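PDB 7C4D: putative esterase from Uncultured bacterium, which probably hydrolyses carboxylic ester bonds, as a marine bacterial esterase of the alpha/beta hydrolase fold. Local coordinates for residues A[74-77]-A[78-81]; A[103-106]-A[107-111]; A[120-123]-A[124-128]. All blocks are in the same frame, centred on the assembly; numbering follows the deposited sequence. Where two conformers were deposited one is given.

Contact 1 (A[74-77]-A[78-81]); sequences MAED and LHEF
On helix 71-84 of the alpha/beta hydrolase fold, Glu-76 and His-79 lie side by side one turn apart and form a His-carboxylate hydrogen bond. ND1 of His-79 donates to OE2 of Glu-76 at 3.1 Å, with an N-H...O angle of 145°. The bond is not flat at either end: the donor sits above the carboxylate plane, and OE2 lies near the ring edge but tilted from the ring plane, the two planes being 76° apart. Glu-76 reaches this position because CG is anti to the backbone N (chi1 -155°) and the chain then bends at chi2. A second carboxylate is close, OE1 of Glu-80 standing 3.3 Å from OE2 of Glu-76; this closeness of like charges is probably eased by the histidine and by Lys-83, which forms a salt bridge with Glu-80. Beneath the side chains runs regular i to i+4 bonding, as from Glu-80 N to Glu-76 O at 2.8 Å. Asp-77 turns to other partners, a salt bridge with Arg-58 and the backbone N of Leu-12. Leu-78 packs on Ile-27 and Leu-29 of strand 25-29 and, with His-79, on Phe-105 of helix 97-108, which places this helix against both sheet and neighbouring helix.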
loop_
_atom_site.group_PDB
_atom_site.type_symbol
_atom_site.label_atom_id
_atom_site.label_comp_id
_atom_site.label_asym_id
_atom_site.label_seq_id
_atom_site.Cartn_x
_atom_site.Cartn_y
_atom_site.Cartn_z
ATOM N N MET A 74 11.948 -2.557 -0.536
ATOM C CA MET A 74 10.708 -2.693 0.222
ATOM C C MET A 74 10.385 -4.166 0.437
ATOM O O MET A 74 10.067 -4.530 1.549
ATOM C CB MET A 74 9.558 -1.919 -0.427
ATOM C CG MET A 74 9.784 -0.424 -0.304
ATOM S SD MET A 74 8.469 0.767 -0.588
ATOM C CE MET A 74 8.224 0.535 -2.344
ATOM N N ALA A 75 10.638 -5.018 -0.580
ATOM C CA ALA A 75 10.484 -6.468 -0.496
ATOM C C ALA A 75 11.412 -7.045 0.550
ATOM O O ALA A 75 11.051 -8.001 1.246
ATOM C CB ALA A 75 10.741 -7.135 -1.827
ATOM N N GLU A 76 12.629 -6.479 0.616
ATOM C CA GLU A 76 13.630 -6.957 1.557
ATOM C C GLU A 76 13.237 -6.608 2.994
ATOM O O GLU A 76 13.439 -7.422 3.895
ATOM C CB GLU A 76 15.051 -6.464 1.216
ATOM C CG GLU A 76 16.120 -7.404 1.778
ATOM C CD GLU A 76 15.987 -8.824 1.241
ATOM O OE1 GLU A 76 15.663 -8.968 0.032
ATOM O OE2 GLU A 76 16.163 -9.780 2.028
ATOM N N ASP A 77 12.778 -5.366 3.187
ATOM C CA ASP A 77 12.167 -4.906 4.437
ATOM C C ASP A 77 11.107 -5.888 4.928
ATOM O O ASP A 77 11.154 -6.316 6.087
ATOM C CB ASP A 77 11.529 -3.527 4.279
ATOM C CG ASP A 77 12.528 -2.412 3.997
ATOM O OD1 ASP A 77 13.766 -2.668 4.110
ATOM O OD2 ASP A 77 12.068 -1.296 3.687
ATOM N N LEU A 78 10.210 -6.280 4.008
ATOM C CA LEU A 78 9.174 -7.268 4.269
ATOM C C LEU A 78 9.803 -8.588 4.679
ATOM O O LEU A 78 9.406 -9.160 5.702
ATOM C CB LEU A 78 8.243 -7.427 3.052
ATOM C CG LEU A 78 7.073 -8.398 3.253
ATOM C CD1 LEU A 78 6.264 -8.059 4.520
ATOM C CD2 LEU A 78 6.179 -8.396 2.017
ATOM N N HIS A 79 10.794 -9.054 3.889
ATOM C CA HIS A 79 11.448 -10.346 4.143
ATOM C C HIS A 79 12.124 -10.386 5.527
ATOM O O HIS A 79 11.998 -11.356 6.287
ATOM C CB HIS A 79 12.430 -10.676 3.010
ATOM C CG HIS A 79 13.123 -11.982 3.164
ATOM N ND1 HIS A 79 14.335 -12.240 2.572
ATOM C CD2 HIS A 79 12.777 -13.112 3.818
ATOM C CE1 HIS A 79 14.712 -13.467 2.861
ATOM N NE2 HIS A 79 13.775 -14.020 3.615
ATOM N N GLU A 80 12.827 -9.295 5.860
ATOM C CA GLU A 80 13.474 -9.120 7.156
ATOM C C GLU A 80 12.455 -9.087 8.305
ATOM O O GLU A 80 12.692 -9.690 9.350
ATOM C CB GLU A 80 14.300 -7.824 7.196
ATOM C CG GLU A 80 15.496 -7.807 6.253
ATOM C CD GLU A 80 16.419 -9.013 6.322
ATOM O OE1 GLU A 80 16.945 -9.414 5.249
ATOM O OE2 GLU A 80 16.618 -9.547 7.444
ATOM N N PHE A 81 11.344 -8.361 8.122
ATOM C CA PHE A 81 10.257 -8.349 9.095
ATOM C C PHE A 81 9.746 -9.757 9.405
ATOM O O PHE A 81 9.556 -10.127 10.573
ATOM C CB PHE A 81 9.146 -7.368 8.707
ATOM C CG PHE A 81 7.951 -7.475 9.611
ATOM C CD1 PHE A 81 7.902 -6.791 10.811
ATOM C CD2 PHE A 81 6.924 -8.352 9.309
ATOM C CE1 PHE A 81 6.812 -6.933 11.658
ATOM C CE2 PHE A 81 5.833 -8.486 10.153
ATOM C CZ PHE A 81 5.769 -7.769 11.326
#

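Contact 2 (A[103-106]-A[107-111]); sequences MWFT and AAHPD. With EDO (1,2-ethanediol), chain B.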
loop_
_atom_site.group_PDB
_atom_site.type_symbol
_atom_site.label_atom_id
_atom_site.label_comp_id
_atom_site.label_asym_id
_atom_site.label_seq_id
_atom_site.Cartn_x
_atom_site.Cartn_y
_atom_site.Cartn_z
ATOM N N MET A 103 3.689 -8.586 -4.425
ATOM C CA MET A 103 3.922 -9.392 -5.614
ATOM C C MET A 103 5.422 -9.662 -5.820
ATOM O O MET A 103 5.784 -10.823 -6.036
ATOM C CB MET A 103 3.305 -8.722 -6.839
ATOM C CG MET A 103 1.819 -8.872 -6.899
ATOM S SD MET A 103 1.173 -8.311 -8.476
ATOM C CE MET A 103 1.132 -6.526 -8.262
ATOM N N TRP A 104 6.279 -8.622 -5.652
ATOM C CA TRP A 104 7.738 -8.771 -5.705
ATOM C C TRP A 104 8.195 -9.820 -4.701
ATOM O O TRP A 104 8.857 -10.780 -5.084
ATOM C CB TRP A 104 8.460 -7.441 -5.435
ATOM C CG TRP A 104 8.838 -6.697 -6.674
ATOM C CD1 TRP A 104 8.013 -5.972 -7.482
ATOM C CD2 TRP A 104 10.150 -6.620 -7.261
ATOM N NE1 TRP A 104 8.718 -5.438 -8.527
ATOM C CE2 TRP A 104 10.033 -5.817 -8.418
ATOM C CE3 TRP A 104 11.408 -7.129 -6.912
ATOM C CZ2 TRP A 104 11.132 -5.527 -9.233
ATOM C CZ3 TRP A 104 12.489 -6.843 -7.720
ATOM C CH2 TRP A 104 12.351 -6.055 -8.866
ATOM N N PHE A 105 7.806 -9.625 -3.424
ATOM C CA PHE A 105 8.169 -10.542 -2.355
ATOM C C PHE A 105 7.720 -11.982 -2.620
ATOM O O PHE A 105 8.460 -12.914 -2.309
ATOM C CB PHE A 105 7.771 -10.027 -0.965
ATOM C CG PHE A 105 7.968 -11.063 0.117
ATOM C CD1 PHE A 105 9.184 -11.175 0.790
ATOM C CD2 PHE A 105 6.944 -11.951 0.450
ATOM C CE1 PHE A 105 9.376 -12.183 1.732
ATOM C CE2 PHE A 105 7.129 -12.936 1.414
ATOM C CZ PHE A 105 8.342 -13.047 2.050
ATOM N N THR A 106 6.501 -12.150 -3.159
ATOM C CA THR A 106 5.872 -13.453 -3.347
ATOM C C THR A 106 6.577 -14.242 -4.461
ATOM O O THR A 106 6.784 -15.445 -4.330
ATOM C CB THR A 106 4.369 -13.276 -3.666
ATOM O OG1 THR A 106 3.735 -12.724 -2.506
ATOM C CG2 THR A 106 3.666 -14.552 -4.089
ATOM N N ALA A 107 6.874 -13.571 -5.582
ATOM C CA ALA A 107 7.636 -14.152 -6.680
ATOM C C ALA A 107 9.067 -14.544 -6.230
ATOM O O ALA A 107 9.513 -15.648 -6.498
ATOM C CB ALA A 107 7.653 -13.166 -7.822
ATOM N N ALA A 108 9.766 -13.671 -5.500
ATOM C CA ALA A 108 11.078 -13.949 -4.914
ATOM C C ALA A 108 11.049 -15.028 -3.839
ATOM O O ALA A 108 12.088 -15.657 -3.622
ATOM C CB ALA A 108 11.728 -12.706 -4.343
ATOM N N HIS A 109 9.927 -15.176 -3.102
ATOM C CA HIS A 109 9.894 -16.111 -1.982
ATOM C C HIS A 109 8.551 -16.839 -1.865
ATOM O O HIS A 109 7.936 -16.818 -0.798
ATOM C CB HIS A 109 10.236 -15.434 -0.651
ATOM C CG HIS A 109 11.551 -14.745 -0.608
ATOM N ND1 HIS A 109 11.673 -13.378 -0.762
ATOM C CD2 HIS A 109 12.803 -15.225 -0.432
ATOM C CE1 HIS A 109 12.939 -13.037 -0.685
ATOM N NE2 HIS A 109 13.647 -14.155 -0.472
ATOM N N PRO A 110 8.093 -17.577 -2.901
ATOM C CA PRO A 110 6.729 -18.106 -2.921
ATOM C C PRO A 110 6.473 -19.074 -1.777
ATOM O O PRO A 110 5.320 -19.330 -1.416
ATOM C CB PRO A 110 6.633 -18.888 -4.241
ATOM C CG PRO A 110 8.098 -19.154 -4.637
ATOM C CD PRO A 110 8.875 -17.974 -4.086
ATOM N N ASP A 111 7.571 -19.599 -1.220
ATOM C CA ASP A 111 7.524 -20.669 -0.239
ATOM C C ASP A 111 7.121 -20.089 1.115
ATOM O O ASP A 111 6.675 -20.811 1.995
ATOM C CB ASP A 111 8.884 -21.371 -0.159
ATOM C CG ASP A 111 9.996 -20.442 0.310
ATOM O OD1 ASP A 111 10.285 -19.418 -0.380
ATOM O OD2 ASP A 111 10.532 -20.712 1.378
HETATM C C1 EDO B . 3.202 -22.186 1.945
HETATM O O1 EDO B . 1.824 -22.541 1.839
HETATM C C2 EDO B . 3.883 -22.415 0.649
HETATM O O2 EDO B . 3.777 -21.365 -0.311
#
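Phe-105 and Thr-106 lie where helix 97-108 runs out, and the next turn folds back on them through His-109 and Pro-110. The regular pattern holds up to Ala-107 and Ala-108: Ala-107 N donates to Met-103 O at 3.0 Å with an N-H...O angle of 173°, nearly straight. At His-109, the first residue to leave helical backbone angles, the N-H is divided between two weak bonds, to Phe-105 O at 2.8 Å and to Thr-106 O at 3.4 Å. Pro-110 has no N-H to continue the series; its ring lies against the carbonyl of Thr-106 instead, with CD 3.3 Å from Thr-106 O. Pro-110 O lies 2.8 Å from O2 of a 1,2-ethanediol, probably from the crystallisation liquor, whose proton direction is not settled. The hydroxyl of Thr-106 turns back into the helix, OG1 bonding to Ala-102 O. Phe-105 has CG anti to the backbone N (chi1 172°), which swings its ring toward the C-terminal end, where CB of His-109 lies over one face, near the rim. CE1 of Phe-105 is 3.6 Å from ND1 of His-109; the rings meet obliquely, centroids 5.1 Å apart and planes at 36°. Strand 113-119 follows, completing a beta-alpha-beta crossover. Regular bonding thus gives out at His-109, and the aromatic and proline carbons that lie against the final turn probably contribute to holding the end.

Contact 3 (A[120-123]-A[124-128]); sequences DIAP and GKYDT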
loop_
_atom_site.group_PDB
_atom_site.type_symbol
_atom_site.label_atom_id
_atom_site.label_comp_id
_atom_site.label_asym_id
_atom_site.label_seq_id
_atom_site.Cartn_x
_atom_site.Cartn_y
_atom_site.Cartn_z
ATOM N N ASP A 120 -6.311 -3.418 -6.038
ATOM C CA ASP A 120 -6.408 -2.337 -7.017
ATOM C C ASP A 120 -5.052 -1.838 -7.565
ATOM O O ASP A 120 -4.793 -0.640 -7.565
ATOM C CB ASP A 120 -7.343 -1.224 -6.543
ATOM C CG ASP A 120 -7.969 -0.434 -7.697
ATOM O OD1 ASP A 120 -8.655 -1.042 -8.563
ATOM O OD2 ASP A 120 -7.765 0.788 -7.736
ATOM N N ILE A 121 -4.215 -2.751 -8.079
ATOM C CA ILE A 121 -3.026 -2.415 -8.829
ATOM C C ILE A 121 -2.625 -3.621 -9.680
ATOM O O ILE A 121 -2.878 -4.772 -9.309
ATOM C CB ILE A 121 -1.892 -1.965 -7.882
ATOM C CG1 ILE A 121 -0.809 -1.209 -8.660
ATOM C CG2 ILE A 121 -1.369 -3.138 -7.088
ATOM C CD1 ILE A 121 0.382 -0.751 -7.865
ATOM N N ALA A 122 -2.003 -3.358 -10.836
ATOM C CA ALA A 122 -1.641 -4.446 -11.738
ATOM C C ALA A 122 -0.133 -4.667 -11.658
ATOM O O ALA A 122 0.592 -3.793 -11.216
ATOM C CB ALA A 122 -2.114 -4.142 -13.148
ATOM N N PRO A 123 0.422 -5.816 -12.080
ATOM C CA PRO A 123 1.859 -5.989 -12.002
ATOM C C PRO A 123 2.670 -5.084 -12.937
ATOM O O PRO A 123 3.858 -4.883 -12.706
ATOM C CB PRO A 123 2.097 -7.472 -12.316
ATOM C CG PRO A 123 0.738 -8.101 -12.494
ATOM C CD PRO A 123 -0.263 -6.980 -12.647
ATOM N N GLY A 124 2.047 -4.505 -13.960
ATOM C CA GLY A 124 2.817 -3.838 -15.002
ATOM C C GLY A 124 3.051 -2.337 -14.773
ATOM O O GLY A 124 2.533 -1.704 -13.849
ATOM N N LYS A 125 3.851 -1.752 -15.665
ATOM C CA LYS A 125 4.282 -0.366 -15.560
ATOM C C LYS A 125 3.141 0.540 -15.983
ATOM O O LYS A 125 2.403 0.203 -16.901
ATOM C CB LYS A 125 5.532 -0.127 -16.424
ATOM C CG LYS A 125 5.900 1.336 -16.644
ATOM C CD LYS A 125 6.983 1.548 -17.665
ATOM C CE LYS A 125 7.040 2.998 -18.106
ATOM N NZ LYS A 125 8.224 3.278 -18.955
ATOM N N TYR A 126 3.005 1.674 -15.281
ATOM C CA TYR A 126 2.094 2.748 -15.631
ATOM C C TYR A 126 2.921 3.870 -16.282
ATOM O O TYR A 126 3.964 4.242 -15.757
ATOM C CB TYR A 126 1.382 3.257 -14.373
ATOM C CG TYR A 126 0.468 2.256 -13.710
ATOM C CD1 TYR A 126 0.988 1.269 -12.875
ATOM C CD2 TYR A 126 -0.908 2.273 -13.947
ATOM C CE1 TYR A 126 0.163 0.325 -12.287
ATOM C CE2 TYR A 126 -1.746 1.333 -13.368
ATOM C CZ TYR A 126 -1.202 0.361 -12.539
ATOM O OH TYR A 126 -1.999 -0.555 -11.938
ATOM N N ASP A 127 2.456 4.421 -17.410
ATOM C CA ASP A 127 3.181 5.488 -18.093
ATOM C C ASP A 127 2.549 6.846 -17.778
ATOM O O ASP A 127 1.613 6.924 -16.983
ATOM C CB ASP A 127 3.308 5.213 -19.592
ATOM C CG ASP A 127 1.965 5.154 -20.290
ATOM O OD1 ASP A 127 1.145 6.055 -20.041
ATOM O OD2 ASP A 127 1.747 4.203 -21.074
ATOM N N THR A 128 3.047 7.916 -18.423
ATOM C CA THR A 128 2.751 9.266 -17.970
ATOM C C THR A 128 1.345 9.692 -18.379
ATOM O O THR A 128 0.798 10.617 -17.782
ATOM C CB THR A 128 3.841 10.289 -18.325
ATOM O OG1 THR A 128 5.099 9.615 -18.408
ATOM C CG2 THR A 128 3.955 11.401 -17.299
#
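Tyr-126 reaches back across the loop to Ala-122, its hydroxyl accepting a hydrogen bond from the backbone. From CB the ring leaves with CG anti to the carbonyl carbon (chi1 -65°), which turns it toward residues 121-122. Along one side of the ring, CE1 is 4.1 Å from CG1 of Ile-121, an apolar contact in which the two side chains meet at a slant. CZ follows, 4.2 Å from Ala-122 N. At the tip, OH accepts from Ala-122 N at 3.0 Å, with an N-H...O angle of 159°, the donor lying at the ring edge near its plane. CG1 of Ile-121 also approaches OH, at 3.5 Å, and CB of Ala-122 stands 3.8 Å from the same oxygen. This is the loop after strand 113-119, and it begins with Asp-120, whose OD2 bonds to ND1 of His-253; with Ser-96 at the GxSxG elbow these residues fit the Ser-His-Asp triad expected of an alpha/beta hydrolase. Ile-121 touches Ser-96, so Tyr-126 touches a residue that in turn packs on the probable nucleophile. The hydroxyl has a further partner in Tyr-227 O, so it links two backbone segments. A phenylalanine here would probably leave the Ala-122 N-H and the Tyr-227 carbonyl without their shared mate. The chain turns at Pro-123 and Gly-124 between Ala-122 and Tyr-126, while Gly-124 O accepts a bond from Lys-100 of helix 97-108.

In the fold
Contacts 1 and 2 form one continuous packing region between helices 71-84 and 97-108, with centres 11 Å apart. His-79 CE1 lies 3.6 Å from His-109 NE2, and His-79 CB is equally close to Phe-105 CE1, while Leu-78 CD2 approaches Phe-105 CG at 3.7 Å. Contact 2 also meets contact 3, where Met-103 CE is 3.8 Å from Pro-123 CA, although their centres are 18 Å apart. Contacts 1 and 3 do not touch, their nearest atoms being about 10 Å apart, so helix 97-108 is the bridge. Contact 3 alone includes a residue of the probable triad, Asp-120; helix 97-108 itself begins just after Ser-96.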